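Local coordinates for adenylosuccinate lyase (Francisella tularensis subsp. tularensis SCHU S4, PDB 4EEI), which probably catalyses two fumarate-releasing beta-eliminations of purine biosynthesis, splitting adenylosuccinate into AMP and fumarate and acting likewise on the succinylated imidazole carboxamide ribotide, at residues E130-I135 with H424-S429; G142-P147 with E342-S347; E239-H244 with N276-A281; S349-S354 with E412-T417. All coordinates share one frame; numbering follows the deposited sequence.

How the contacts relate
Following the chain, residues 130-135 leave helix 94-131 and enter the hairpin of strands 135-140 and 143-149. Contact 1 joins them to residues 424-429 near the C terminus and closes the longest loop, with the other three contacts nested inside. Contact 2 ties the second hairpin strand to helix 338-346, and contact 3, nested within that loop, bridges the long helices 217-244 and 272-293. Contact 4 follows in series, linking the start of helix 352-363 to helix 411-418. Contacts 1, 2 and 4 touch through Ile135, Pro147, Val345, Tyr351 and Ile414, joining the hairpin to C-terminal helices; contact 3 lies apart, its centre about 22 Å from that of contact 2.

Contact 1. Residues E130-I135 with H424-S429; sequences ETKEII and HVFDRS. With K (potassium ion), chain V; EDO (1,2-ethanediol), chain X.
Lys132 lays its aliphatic chain across one face of the Phe426 ring. Its CD stands 3.5 Å from the ring centroid of Phe426 and 3° off the ring normal, which is the geometry of a well-centred CH-pi contact. The overlap begins at the chain's root, where Lys132 CB meets Phe426 CZ at 3.7 Å, and runs inward to Lys132 CE, 3.8 Å from Phe426 CD1. Lys132 thus runs from the ring tip back toward CG and CD1, while Phe426 points the other way. With CG anti to the backbone N (chi1 171°) and the next two torsions also extended, the four methylenes CB to CE run over the ring before a bend at chi4 (-75°) turns the ammonium group. Lys132 NZ lies 5.5 Å from the Phe426 centroid, so any cation-pi term is weak at most; its charge is answered by a salt bridge to Asp423, and NZ also donates to O2 of an ethanediol, probably from the crystallisation liquor, at 2.9 Å.

In the fold, this pair joins helix 422-429 to the point where the long bundle helix 94-131 gives way to a hairpin. A type I turn from Thr131 to Ile134 makes that exit, with Ile134 N 3.1 Å from Thr131 O; Lys132 is its second residue, with CB directed at helix 422-429. Phe426 also packs on Leu155 of helix 151-173.

Ser429 OG donates back one helical turn to Val425 O at 2.7 Å, while Asp427 O binds a potassium ion at 2.5 Å, alongside the carbonyl oxygens of Val430, Lys431 and Arg433. Arg428 reaches to a second subunit, forming a salt bridge with Glu195 there.

Contact 2. Residues G142-P147 with E342-S347; sequences GMFAEP and EDRVRS. With EDO (1,2-ethanediol), chain Z.
The Phe144 ring and the Arg344 guanidinium meet with their planes 36° apart, so they do not stack; the Arg344 chain crosses the phenylalanine side chain at about a right angle, and the touch is Arg344 CD on Phe144 CZ at 3.7 Å. An ethanediol molecule, probably from the crystallisation liquor, lies at the edge of both flat groups, its C2 close to each plane and 3.7 Å from Phe144 CZ. The motif is a beta hairpin, strands 135-140 and 143-149, packed against helix 338-346; Gly142, with phi at 75°, sits in its turn.

Two N-H groups of Arg344 hold the ethanediol. Arg344 NE lies 2.8 Å from ethanediol O2 in a weak bond, and Arg344 NH2 lies 2.9 Å from the same ethanediol O2 with an N-H...O angle of 138°. Arg344 NH1 instead makes a salt bridge with Glu250 and bonds to Val248 O. From the hairpin, Phe144 N bonds to Ser246 OG of the third subunit. The Phe144 side chain is about 8 Å from that of Ser140, a succinate-binding residue of this enzyme, though no succinate is bound to this chain.

Further along the strand the packing is apolar, and the backbones come nearest at Pro147 and Val345, where Pro147 CG rests 4.2 Å from Val345 CG1.

Contact 3. Residues E239-H244 with N276-A281; sequences EIRHLH and NLTGMA. With AMP (adenosine monophosphate), chain C.
Arg241 meets Thr278 mainly through one guanidinium nitrogen, NH1, and the close part of the contact is centred there. NH1 of Arg241 donates to Thr278 OG1 at 3.2 Å, but the N-H...O angle of 135° makes the bond weak. The hydroxyl oxygen lies at the edge of the guanidinium, near its plane. Beside it, Thr278 CG2 touches Arg241 NH1 at 3.6 Å, so nitrogen meets both branches of the threonine. A bend at chi3 (58°) in the Arg241 chain turns the guanidinium to this position.

Around this point the contact is loose. The closest CA atoms, those of Arg241 and Thr278, stay 9.9 Å apart, and the segments bury only 76 Å² in all. Two long helices, 217-244 and 272-293, are bridged here within the helical bundle characteristic of the fumarase/aspartase superfamily. The hydroxyl of Thr278 is also bound to Thr274 O of its own helix, to which it donates while accepting from arginine. Despite the sparse contact both residues are buried, with Trp298 of the fourth subunit also covering Arg241 in a cation-pi interaction.

Away from Arg241, Asn276 of helix 272-293 meets a nucleotide. Asn276 ND2 donates to AMP O2P at 2.9 Å, almost perfectly straight at 179°. Tyr5 of this chain and Arg310 and Ser306 of the fourth subunit bind the same AMP, a site shared between chains.

Contact 4. Residues S349-S354 with E412-T417; sequences SAYLSS and EGIKKT
Next to Ile414, the residue that meets Tyr351 and Leu352, Gly413 O is gripped twice by Thr417. Thr417 OG1 donates to Gly413 O at 2.9 Å from above the carbonyl plane, 37° out of it, and Thr417 N reaches Gly413 O at 2.9 Å from the other face. The hydroxyl thus doubles a helical i to i+4 bond, spanning the turn of helix 411-418 that contains Ile414.

Across the contact, the Ile414 side chain meets the end of the tyrosine. Its CD1 lies at the ring edge, near the plane, 3.6 Å from Tyr351 OH, and Ile414 CG2 touches Tyr351 OH at 4.0 Å. The side chains cross at about a right angle. Tyr351 CG sits between the backbone N and the carbonyl carbon (chi1 51°), which places the hydroxyl end of the ring against Ile414; its OH also makes a weak bond to Val345 O. Leu352 adds apolar packing, its CD2 being 4.3 Å from Ile414 CG1. The ring of Tyr418 meets that of Tyr351 with planes at about 85°.

A type I turn, Ser349 to Leu352, with Leu352 N 3.2 Å from Ser349 O, leads into helix 352-363. The pairing of this helix start with helix 411-418 belongs to the small C-terminal helical domain of the adenylosuccinate lyase fold.

Contact 1. Residues E130-I135 with H424-S429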
loop_
_atom_site.group_PDB
_atom_site.type_symbol
_atom_site.label_atom_id
_atom_site.label_comp_id
_atom_site.label_asym_id
_atom_site.label_seq_id
_atom_site.Cartn_x
_atom_site.Cartn_y
_atom_site.Cartn_z
ATOM N N GLU B 130 5.894 18.216 32.477
ATOM C CA GLU B 130 6.361 17.517 33.672
ATOM C C GLU B 130 7.845 17.152 33.551
ATOM O O GLU B 130 8.569 17.131 34.543
ATOM C CB GLU B 130 5.486 16.270 33.848
ATOM C CG GLU B 130 5.938 15.226 34.832
ATOM C CD GLU B 130 4.967 14.043 34.858
ATOM O OE1 GLU B 130 5.428 12.886 34.751
ATOM O OE2 GLU B 130 3.744 14.279 34.972
ATOM N N THR B 131 8.293 16.897 32.325
ATOM C CA THR B 131 9.663 16.443 32.072
ATOM C C THR B 131 10.533 17.473 31.334
ATOM O O THR B 131 11.657 17.164 30.934
ATOM C CB THR B 131 9.667 15.138 31.253
ATOM O OG1 THR B 131 9.026 15.360 29.988
ATOM C CG2 THR B 131 8.940 14.032 32.010
ATOM N N LYS B 132 10.018 18.688 31.170
ATOM C CA LYS B 132 10.725 19.752 30.440
ATOM C C LYS B 132 12.114 20.035 31.040
ATOM O O LYS B 132 13.065 20.357 30.318
ATOM C CB LYS B 132 9.862 21.023 30.447
ATOM C CG LYS B 132 10.522 22.304 29.919
ATOM C CD LYS B 132 9.470 23.419 29.775
ATOM C CE LYS B 132 10.053 24.754 29.299
ATOM N NZ LYS B 132 10.791 25.445 30.388
ATOM N N GLU B 133 12.213 19.882 32.356
ATOM C CA GLU B 133 13.420 20.184 33.137
ATOM C C GLU B 133 14.500 19.107 33.085
ATOM O O GLU B 133 15.644 19.343 33.478
ATOM C CB GLU B 133 13.032 20.361 34.608
ATOM C CG GLU B 133 12.374 19.112 35.209
ATOM C CD GLU B 133 12.165 19.203 36.712
ATOM O OE1 GLU B 133 13.128 18.953 37.469
ATOM O OE2 GLU B 133 11.033 19.512 37.137
ATOM N N ILE B 134 14.131 17.915 32.631
ATOM C CA ILE B 134 15.038 16.776 32.686
ATOM C C ILE B 134 15.985 16.809 31.497
ATOM O O ILE B 134 15.552 17.011 30.364
ATOM C CB ILE B 134 14.246 15.459 32.691
ATOM C CG1 ILE B 134 13.308 15.421 33.902
ATOM C CG2 ILE B 134 15.178 14.264 32.681
ATOM C CD1 ILE B 134 12.426 14.182 33.964
ATOM N N ILE B 135 17.277 16.614 31.744
ATOM C CA ILE B 135 18.236 16.594 30.640
ATOM C C ILE B 135 18.527 15.148 30.219
ATOM O O ILE B 135 18.746 14.274 31.065
ATOM C CB ILE B 135 19.527 17.388 30.976
ATOM C CG1 ILE B 135 20.423 17.524 29.745
ATOM C CG2 ILE B 135 20.280 16.761 32.132
ATOM C CD1 ILE B 135 21.427 18.667 29.872
ATOM N N HIS B 424 11.511 28.943 24.708
ATOM C CA HIS B 424 11.037 29.452 23.425
ATOM C C HIS B 424 10.346 28.374 22.595
ATOM O O HIS B 424 9.361 28.646 21.903
ATOM C CB HIS B 424 12.201 30.032 22.625
ATOM C CG HIS B 424 12.752 31.303 23.189
ATOM N ND1 HIS B 424 14.077 31.443 23.550
ATOM C CD2 HIS B 424 12.165 32.495 23.442
ATOM C CE1 HIS B 424 14.276 32.666 24.011
ATOM N NE2 HIS B 424 13.134 33.326 23.955
ATOM N N VAL B 425 10.887 27.163 22.641
ATOM C CA VAL B 425 10.337 26.053 21.872
ATOM C C VAL B 425 8.949 25.695 22.393
ATOM O O VAL B 425 8.018 25.491 21.611
ATOM C CB VAL B 425 11.267 24.826 21.934
ATOM C CG1 VAL B 425 10.636 23.625 21.227
ATOM C CG2 VAL B 425 12.619 25.162 21.308
ATOM N N PHE B 426 8.814 25.621 23.714
ATOM C CA PHE B 426 7.520 25.347 24.328
ATOM C C PHE B 426 6.520 26.458 24.003
ATOM O O PHE B 426 5.392 26.179 23.599
ATOM C CB PHE B 426 7.669 25.176 25.844
ATOM C CG PHE B 426 7.910 23.755 26.272
ATOM C CD1 PHE B 426 9.137 23.136 26.027
ATOM C CD2 PHE B 426 6.903 23.028 26.896
ATOM C CE1 PHE B 426 9.359 21.810 26.405
ATOM C CE2 PHE B 426 7.117 21.701 27.291
ATOM C CZ PHE B 426 8.348 21.093 27.041
ATOM N N ASP B 427 6.938 27.713 24.167
ATOM C CA ASP B 427 6.056 28.842 23.882
ATOM C C ASP B 427 5.557 28.900 22.430
ATOM O O ASP B 427 4.388 29.174 22.196
ATOM C CB ASP B 427 6.698 30.180 24.290
ATOM C CG ASP B 427 6.661 30.424 25.799
ATOM O OD1 ASP B 427 5.870 29.756 26.506
ATOM O OD2 ASP B 427 7.415 31.308 26.276
ATOM N N ARG B 428 6.415 28.637 21.446
ATOM C CA ARG B 428 5.959 28.704 20.062
ATOM C C ARG B 428 5.140 27.467 19.671
ATOM O O ARG B 428 4.444 27.469 18.660
ATOM C CB ARG B 428 7.148 28.861 19.103
ATOM C CG ARG B 428 8.006 27.596 18.994
ATOM C CD ARG B 428 9.264 27.808 18.155
ATOM N NE ARG B 428 10.014 26.557 18.007
ATOM C CZ ARG B 428 11.286 26.483 17.631
ATOM N NH1 ARG B 428 11.973 27.591 17.372
ATOM N NH2 ARG B 428 11.874 25.295 17.525
ATOM N N SER B 429 5.239 26.410 20.467
ATOM C CA SER B 429 4.569 25.146 20.152
ATOM C C SER B 429 3.152 25.064 20.719
ATOM O O SER B 429 2.321 24.281 20.249
ATOM C CB SER B 429 5.397 23.976 20.700
ATOM O OG SER B 429 6.594 23.839 19.960
HETATM K K K V . 2.232 30.328 22.387
HETATM C C1 EDO X . 12.341 24.272 33.106
HETATM O O1 EDO X . 11.963 23.041 33.725
HETATM C C2 EDO X . 13.481 24.010 32.132
HETATM O O2 EDO X . 13.546 25.123 31.243
HETATM O O HOH W 1 2.452 29.702 19.739
#

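Contact 2. Residues G142-P147 with E342-S347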
loop_
_atom_site.group_PDB
_atom_site.type_symbol
_atom_site.label_atom_id
_atom_site.label_comp_id
_atom_site.label_asym_id
_atom_site.label_seq_id
_atom_site.Cartn_x
_atom_site.Cartn_y
_atom_site.Cartn_z
ATOM N N GLY B 142 20.708 6.424 16.440
ATOM C CA GLY B 142 20.785 5.676 17.693
ATOM C C GLY B 142 22.042 5.947 18.506
ATOM O O GLY B 142 22.228 5.370 19.587
ATOM N N MET B 143 22.905 6.814 17.988
ATOM C CA MET B 143 24.173 7.130 18.636
ATOM C C MET B 143 24.077 8.439 19.409
ATOM O O MET B 143 23.389 9.366 18.987
ATOM C CB MET B 143 25.302 7.212 17.605
ATOM C CG MET B 143 25.316 6.072 16.601
ATOM S SD MET B 143 25.367 4.449 17.382
ATOM C CE MET B 143 26.939 4.530 18.235
ATOM N N PHE B 144 24.768 8.514 20.543
ATOM C CA PHE B 144 24.698 9.702 21.380
ATOM C C PHE B 144 25.178 10.903 20.580
ATOM O O PHE B 144 26.182 10.829 19.877
ATOM C CB PHE B 144 25.597 9.544 22.609
ATOM C CG PHE B 144 25.113 8.525 23.599
ATOM C CD1 PHE B 144 23.774 8.189 23.676
ATOM C CD2 PHE B 144 26.003 7.910 24.463
ATOM C CE1 PHE B 144 23.331 7.254 24.591
ATOM C CE2 PHE B 144 25.567 6.974 25.381
ATOM C CZ PHE B 144 24.229 6.645 25.445
ATOM N N ALA B 145 24.454 12.010 20.693
ATOM C CA ALA B 145 24.829 13.237 20.003
ATOM C C ALA B 145 25.085 14.357 21.002
ATOM O O ALA B 145 26.216 14.585 21.421
ATOM C CB ALA B 145 23.745 13.640 19.017
ATOM N N GLU B 146 24.015 15.048 21.381
ATOM C CA GLU B 146 24.092 16.124 22.356
ATOM C C GLU B 146 22.922 16.039 23.325
ATOM O O GLU B 146 21.861 15.518 22.984
ATOM C CB GLU B 146 24.082 17.484 21.657
ATOM C CG GLU B 146 25.331 17.784 20.844
ATOM C CD GLU B 146 25.307 19.173 20.235
ATOM O OE1 GLU B 146 24.267 19.855 20.341
ATOM O OE2 GLU B 146 26.330 19.582 19.648
ATOM N N PRO B 147 23.115 16.556 24.532
ATOM C CA PRO B 147 22.025 16.629 25.509
ATOM C C PRO B 147 20.882 17.497 24.999
ATOM O O PRO B 147 21.097 18.362 24.152
ATOM C CB PRO B 147 22.687 17.287 26.724
ATOM C CG PRO B 147 24.144 17.014 26.561
ATOM C CD PRO B 147 24.385 17.055 25.083
ATOM N N GLU B 342 19.365 11.188 33.522
ATOM C CA GLU B 342 20.345 12.248 33.715
ATOM C C GLU B 342 21.749 11.711 34.008
ATOM O O GLU B 342 22.749 12.358 33.691
ATOM C CB GLU B 342 19.861 13.212 34.803
ATOM C CG GLU B 342 18.510 13.849 34.453
ATOM C CD GLU B 342 18.144 15.043 35.332
ATOM O OE1 GLU B 342 18.244 14.945 36.574
ATOM O OE2 GLU B 342 17.742 16.082 34.769
ATOM N N ASP B 343 21.829 10.530 34.609
ATOM C CA ASP B 343 23.131 9.910 34.854
ATOM C C ASP B 343 23.812 9.533 33.534
ATOM O O ASP B 343 25.041 9.544 33.428
ATOM C CB ASP B 343 22.992 8.680 35.748
ATOM C CG ASP B 343 22.872 9.035 37.224
ATOM O OD1 ASP B 343 23.148 10.198 37.596
ATOM O OD2 ASP B 343 22.506 8.138 38.012
ATOM N N ARG B 344 23.008 9.202 32.533
ATOM C CA ARG B 344 23.535 8.870 31.218
ATOM C C ARG B 344 24.169 10.105 30.567
ATOM O O ARG B 344 25.197 10.002 29.896
ATOM C CB ARG B 344 22.426 8.262 30.345
ATOM C CG ARG B 344 22.825 7.952 28.918
ATOM C CD ARG B 344 21.816 7.012 28.250
ATOM N NE ARG B 344 22.007 5.626 28.681
ATOM C CZ ARG B 344 21.059 4.859 29.210
ATOM N NH1 ARG B 344 19.829 5.330 29.377
ATOM N NH2 ARG B 344 21.341 3.613 29.569
ATOM N N VAL B 345 23.572 11.274 30.789
ATOM C CA VAL B 345 24.181 12.529 30.357
ATOM C C VAL B 345 25.505 12.744 31.081
ATOM O O VAL B 345 26.492 13.142 30.476
ATOM C CB VAL B 345 23.243 13.728 30.600
ATOM C CG1 VAL B 345 23.940 15.037 30.266
ATOM C CG2 VAL B 345 21.980 13.582 29.756
ATOM N N ARG B 346 25.524 12.464 32.381
ATOM C CA ARG B 346 26.745 12.604 33.163
ATOM C C ARG B 346 27.842 11.660 32.690
ATOM O O ARG B 346 29.024 11.994 32.740
ATOM C CB ARG B 346 26.463 12.327 34.640
ATOM C CG ARG B 346 25.620 13.367 35.338
ATOM C CD ARG B 346 25.515 13.028 36.812
ATOM N NE ARG B 346 25.003 14.138 37.605
ATOM C CZ ARG B 346 23.729 14.285 37.953
ATOM N NH1 ARG B 346 23.360 15.330 38.682
ATOM N NH2 ARG B 346 22.828 13.384 37.582
ATOM N N SER B 347 27.446 10.474 32.243
ATOM C CA SER B 347 28.408 9.445 31.854
ATOM C C SER B 347 29.061 9.726 30.496
ATOM O O SER B 347 30.014 9.046 30.113
ATOM C CB SER B 347 27.738 8.066 31.840
ATOM O OG SER B 347 26.865 7.938 30.728
HETATM C C1 EDO Z . 24.942 5.053 29.900
HETATM O O1 EDO Z . 25.197 3.960 30.800
HETATM C C2 EDO Z . 24.988 4.585 28.447
HETATM O O2 EDO Z . 23.942 3.631 28.204
#

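Contact 3. Residues E239-H244 with N276-A281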
loop_
_atom_site.group_PDB
_atom_site.type_symbol
_atom_site.label_atom_id
_atom_site.label_comp_id
_atom_site.label_asym_id
_atom_site.label_seq_id
_atom_site.Cartn_x
_atom_site.Cartn_y
_atom_site.Cartn_z
ATOM N N GLU B 239 9.319 5.348 19.847
ATOM C CA GLU B 239 10.127 6.106 20.795
ATOM C C GLU B 239 10.027 5.503 22.195
ATOM O O GLU B 239 11.037 5.299 22.874
ATOM C CB GLU B 239 9.689 7.573 20.818
ATOM C CG GLU B 239 10.430 8.430 21.843
ATOM C CD GLU B 239 11.871 8.748 21.455
ATOM O OE1 GLU B 239 12.194 8.699 20.251
ATOM O OE2 GLU B 239 12.679 9.062 22.362
ATOM N N ILE B 240 8.815 5.207 22.639
ATOM C CA ILE B 240 8.676 4.626 23.971
ATOM C C ILE B 240 9.326 3.234 24.036
ATOM O O ILE B 240 9.998 2.905 25.023
ATOM C CB ILE B 240 7.210 4.609 24.425
ATOM C CG1 ILE B 240 6.735 6.045 24.652
ATOM C CG2 ILE B 240 7.048 3.824 25.729
ATOM C CD1 ILE B 240 5.224 6.199 24.683
ATOM N N ARG B 241 9.151 2.435 22.985
ATOM C CA ARG B 241 9.723 1.084 22.957
ATOM C C ARG B 241 11.245 1.105 23.038
ATOM O O ARG B 241 11.853 0.258 23.700
ATOM C CB ARG B 241 9.264 0.326 21.705
ATOM C CG ARG B 241 7.791 -0.100 21.725
ATOM C CD ARG B 241 7.321 -0.510 20.327
ATOM N NE ARG B 241 8.118 -1.602 19.777
ATOM C CZ ARG B 241 8.071 -1.993 18.508
ATOM N NH1 ARG B 241 7.262 -1.379 17.655
ATOM N NH2 ARG B 241 8.842 -2.985 18.091
ATOM N N HIS B 242 11.854 2.069 22.357
ATOM C CA HIS B 242 13.304 2.282 22.425
ATOM C C HIS B 242 13.756 2.635 23.838
ATOM O O HIS B 242 14.725 2.081 24.350
ATOM C CB HIS B 242 13.715 3.444 21.514
ATOM C CG HIS B 242 13.867 3.077 20.078
ATOM N ND1 HIS B 242 14.598 1.986 19.657
ATOM C CD2 HIS B 242 13.426 3.693 18.948
ATOM C CE1 HIS B 242 14.587 1.935 18.334
ATOM N NE2 HIS B 242 13.873 2.956 17.887
ATOM N N LEU B 243 13.062 3.584 24.455
ATOM C CA LEU B 243 13.443 4.065 25.773
ATOM C C LEU B 243 13.175 3.013 26.855
ATOM O O LEU B 243 13.763 3.057 27.932
ATOM C CB LEU B 243 12.703 5.371 26.098
ATOM C CG LEU B 243 12.965 6.575 25.190
ATOM C CD1 LEU B 243 12.003 7.689 25.551
ATOM C CD2 LEU B 243 14.401 7.070 25.310
ATOM N N HIS B 244 12.297 2.059 26.550
ATOM C CA HIS B 244 11.874 1.040 27.508
ATOM C C HIS B 244 12.838 -0.159 27.513
ATOM O O HIS B 244 12.869 -0.927 28.465
ATOM C CB HIS B 244 10.450 0.590 27.145
ATOM C CG HIS B 244 9.713 -0.105 28.247
ATOM N ND1 HIS B 244 10.289 -1.060 29.056
ATOM C CD2 HIS B 244 8.423 -0.001 28.652
ATOM C CE1 HIS B 244 9.392 -1.503 29.921
ATOM N NE2 HIS B 244 8.247 -0.881 29.687
ATOM N N ASN B 276 1.425 -3.222 20.994
ATOM C CA ASN B 276 0.039 -3.333 20.537
ATOM C C ASN B 276 -0.356 -2.179 19.617
ATOM O O ASN B 276 -0.954 -2.391 18.558
ATOM C CB ASN B 276 -0.920 -3.402 21.741
ATOM C CG ASN B 276 -2.390 -3.450 21.320
ATOM O OD1 ASN B 276 -3.005 -2.413 21.077
ATOM N ND2 ASN B 276 -2.955 -4.656 21.237
ATOM N N LEU B 277 0.012 -0.958 20.000
ATOM C CA LEU B 277 -0.393 0.222 19.235
ATOM C C LEU B 277 0.358 0.322 17.905
ATOM O O LEU B 277 -0.119 0.934 16.953
ATOM C CB LEU B 277 -0.206 1.493 20.064
ATOM C CG LEU B 277 -1.059 1.560 21.328
ATOM C CD1 LEU B 277 -0.562 2.638 22.268
ATOM C CD2 LEU B 277 -2.514 1.795 20.980
ATOM N N THR B 278 1.535 -0.283 17.836
ATOM C CA THR B 278 2.257 -0.329 16.574
ATOM C C THR B 278 1.457 -1.198 15.595
ATOM O O THR B 278 1.334 -0.879 14.398
ATOM C CB THR B 278 3.675 -0.889 16.798
ATOM O OG1 THR B 278 4.388 -0.019 17.701
ATOM C CG2 THR B 278 4.434 -0.975 15.472
ATOM N N GLY B 279 0.903 -2.290 16.109
ATOM C CA GLY B 279 0.042 -3.156 15.312
ATOM C C GLY B 279 -1.181 -2.403 14.835
ATOM O O GLY B 279 -1.604 -2.530 13.676
ATOM N N MET B 280 -1.751 -1.599 15.723
ATOM C CA MET B 280 -2.934 -0.826 15.362
ATOM C C MET B 280 -2.612 0.148 14.247
ATOM O O MET B 280 -3.410 0.335 13.325
ATOM C CB MET B 280 -3.468 -0.076 16.580
ATOM C CG MET B 280 -3.897 -0.992 17.710
ATOM S SD MET B 280 -5.308 -2.026 17.253
ATOM C CE MET B 280 -5.417 -3.054 18.721
ATOM N N ALA B 281 -1.438 0.761 14.319
ATOM C CA ALA B 281 -1.019 1.707 13.289
ATOM C C ALA B 281 -0.903 1.037 11.923
ATOM O O ALA B 281 -1.279 1.631 10.908
ATOM C CB ALA B 281 0.299 2.367 13.670
HETATM P P AMP C . -2.408 -8.075 22.040
HETATM O O1P AMP C . -3.786 -7.509 22.269
HETATM O O2P AMP C . -1.339 -7.034 21.842
HETATM O O3P AMP C . -2.371 -9.201 21.043
HETATM O "O5'" AMP C . -2.033 -8.766 23.441
HETATM C "C5'" AMP C . -0.847 -9.546 23.578
HETATM C "C4'" AMP C . -0.957 -10.401 24.833
HETATM O "O4'" AMP C . 0.189 -11.245 24.965
HETATM C "C3'" AMP C . -1.017 -9.533 26.077
HETATM O "O3'" AMP C . -2.043 -10.031 26.937
HETATM C "C2'" AMP C . 0.330 -9.715 26.740
HETATM O "O2'" AMP C . 0.212 -9.673 28.160
HETATM C "C1'" AMP C . 0.759 -11.091 26.267
HETATM N N9 AMP C . 2.234 -11.217 26.221
HETATM C C8 AMP C . 3.124 -10.384 26.789
HETATM N N7 AMP C . 4.395 -10.799 26.556
HETATM C C5 AMP C . 4.324 -11.924 25.824
HETATM C C6 AMP C . 5.289 -12.877 25.233
HETATM N N6 AMP C . 6.623 -12.703 25.384
HETATM N N1 AMP C . 4.794 -13.926 24.541
HETATM C C2 AMP C . 3.472 -14.111 24.385
HETATM N N3 AMP C . 2.539 -13.287 24.893
HETATM C C4 AMP C . 2.897 -12.196 25.609
#

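Contact 4. Residues S349-S354 with E412-T417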
loop_
_atom_site.group_PDB
_atom_site.type_symbol
_atom_site.label_atom_id
_atom_site.label_comp_id
_atom_site.label_asym_id
_atom_site.label_seq_id
_atom_site.Cartn_x
_atom_site.Cartn_y
_atom_site.Cartn_z
ATOM N N SER B 349 30.869 12.604 27.872
ATOM C CA SER B 349 31.470 13.925 27.678
ATOM C C SER B 349 31.900 14.265 26.242
ATOM O O SER B 349 32.480 15.324 26.007
ATOM C CB SER B 349 32.659 14.106 28.625
ATOM O OG SER B 349 33.497 12.965 28.611
ATOM N N ALA B 350 31.625 13.379 25.290
ATOM C CA ALA B 350 32.154 13.529 23.931
ATOM C C ALA B 350 31.674 14.788 23.205
ATOM O O ALA B 350 32.446 15.452 22.515
ATOM C CB ALA B 350 31.840 12.290 23.104
ATOM N N TYR B 351 30.397 15.103 23.368
ATOM C CA TYR B 351 29.773 16.271 22.747
ATOM C C TYR B 351 30.467 17.594 23.096
ATOM O O TYR B 351 30.342 18.582 22.371
ATOM C CB TYR B 351 28.291 16.342 23.126
ATOM C CG TYR B 351 28.017 16.244 24.607
ATOM C CD1 TYR B 351 27.706 15.026 25.198
ATOM C CD2 TYR B 351 28.057 17.373 25.416
ATOM C CE1 TYR B 351 27.448 14.935 26.552
ATOM C CE2 TYR B 351 27.802 17.292 26.767
ATOM C CZ TYR B 351 27.500 16.073 27.332
ATOM O OH TYR B 351 27.247 15.988 28.683
ATOM N N LEU B 352 31.194 17.619 24.204
ATOM C CA LEU B 352 31.795 18.866 24.671
ATOM C C LEU B 352 32.878 19.408 23.740
ATOM O O LEU B 352 33.145 20.608 23.732
ATOM C CB LEU B 352 32.359 18.706 26.081
ATOM C CG LEU B 352 31.356 18.643 27.234
ATOM C CD1 LEU B 352 32.085 18.569 28.573
ATOM C CD2 LEU B 352 30.427 19.838 27.205
ATOM N N SER B 353 33.508 18.528 22.971
ATOM C CA SER B 353 34.548 18.963 22.044
ATOM C C SER B 353 33.994 19.913 20.992
ATOM O O SER B 353 34.606 20.940 20.688
ATOM C CB SER B 353 35.216 17.762 21.381
ATOM O OG SER B 353 35.942 17.013 22.334
ATOM N N SER B 354 32.828 19.576 20.447
ATOM C CA SER B 354 32.182 20.458 19.483
ATOM C C SER B 354 31.849 21.801 20.125
ATOM O O SER B 354 31.970 22.844 19.486
ATOM C CB SER B 354 30.919 19.827 18.899
ATOM O OG SER B 354 30.286 20.731 18.010
ATOM N N GLU B 412 25.608 21.537 35.825
ATOM C CA GLU B 412 24.747 22.714 35.815
ATOM C C GLU B 412 24.981 23.578 34.580
ATOM O O GLU B 412 24.036 24.083 33.980
ATOM C CB GLU B 412 24.966 23.548 37.078
ATOM C CG GLU B 412 24.333 22.965 38.330
ATOM C CD GLU B 412 24.018 24.023 39.369
ATOM O OE1 GLU B 412 24.621 25.117 39.310
ATOM O OE2 GLU B 412 23.165 23.763 40.245
ATOM N N GLY B 413 26.244 23.744 34.202
ATOM C CA GLY B 413 26.580 24.504 33.008
ATOM C C GLY B 413 26.108 23.802 31.743
ATOM O O GLY B 413 25.605 24.433 30.801
ATOM N N ILE B 414 26.278 22.485 31.711
ATOM C CA ILE B 414 25.811 21.685 30.574
ATOM C C ILE B 414 24.299 21.853 30.400
ATOM O O ILE B 414 23.801 22.018 29.285
ATOM C CB ILE B 414 26.176 20.197 30.770
ATOM C CG1 ILE B 414 27.673 19.983 30.530
ATOM C CG2 ILE B 414 25.352 19.294 29.855
ATOM C CD1 ILE B 414 28.164 18.607 30.937
ATOM N N LYS B 415 23.572 21.816 31.512
ATOM C CA LYS B 415 22.128 22.033 31.478
ATOM C C LYS B 415 21.796 23.426 30.956
ATOM O O LYS B 415 20.890 23.593 30.145
ATOM C CB LYS B 415 21.520 21.824 32.869
ATOM C CG LYS B 415 20.798 20.497 33.020
ATOM C CD LYS B 415 20.574 20.121 34.480
ATOM C CE LYS B 415 19.736 21.143 35.217
ATOM N NZ LYS B 415 19.426 20.704 36.619
ATOM N N LYS B 416 22.547 24.418 31.422
ATOM C CA LYS B 416 22.362 25.800 30.994
ATOM C C LYS B 416 22.557 25.957 29.506
ATOM O O LYS B 416 21.900 26.776 28.861
ATOM C CB LYS B 416 23.382 26.698 31.681
ATOM C CG LYS B 416 22.790 27.683 32.653
ATOM C CD LYS B 416 22.302 26.971 33.890
ATOM C CE LYS B 416 21.882 27.963 34.965
ATOM N NZ LYS B 416 22.471 27.605 36.285
ATOM N N THR B 417 23.486 25.180 28.966
ATOM C CA THR B 417 23.883 25.325 27.573
ATOM C C THR B 417 22.892 24.655 26.640
ATOM O O THR B 417 22.408 25.264 25.686
ATOM C CB THR B 417 25.293 24.743 27.346
ATOM O OG1 THR B 417 26.232 25.444 28.173
ATOM C CG2 THR B 417 25.716 24.875 25.891
#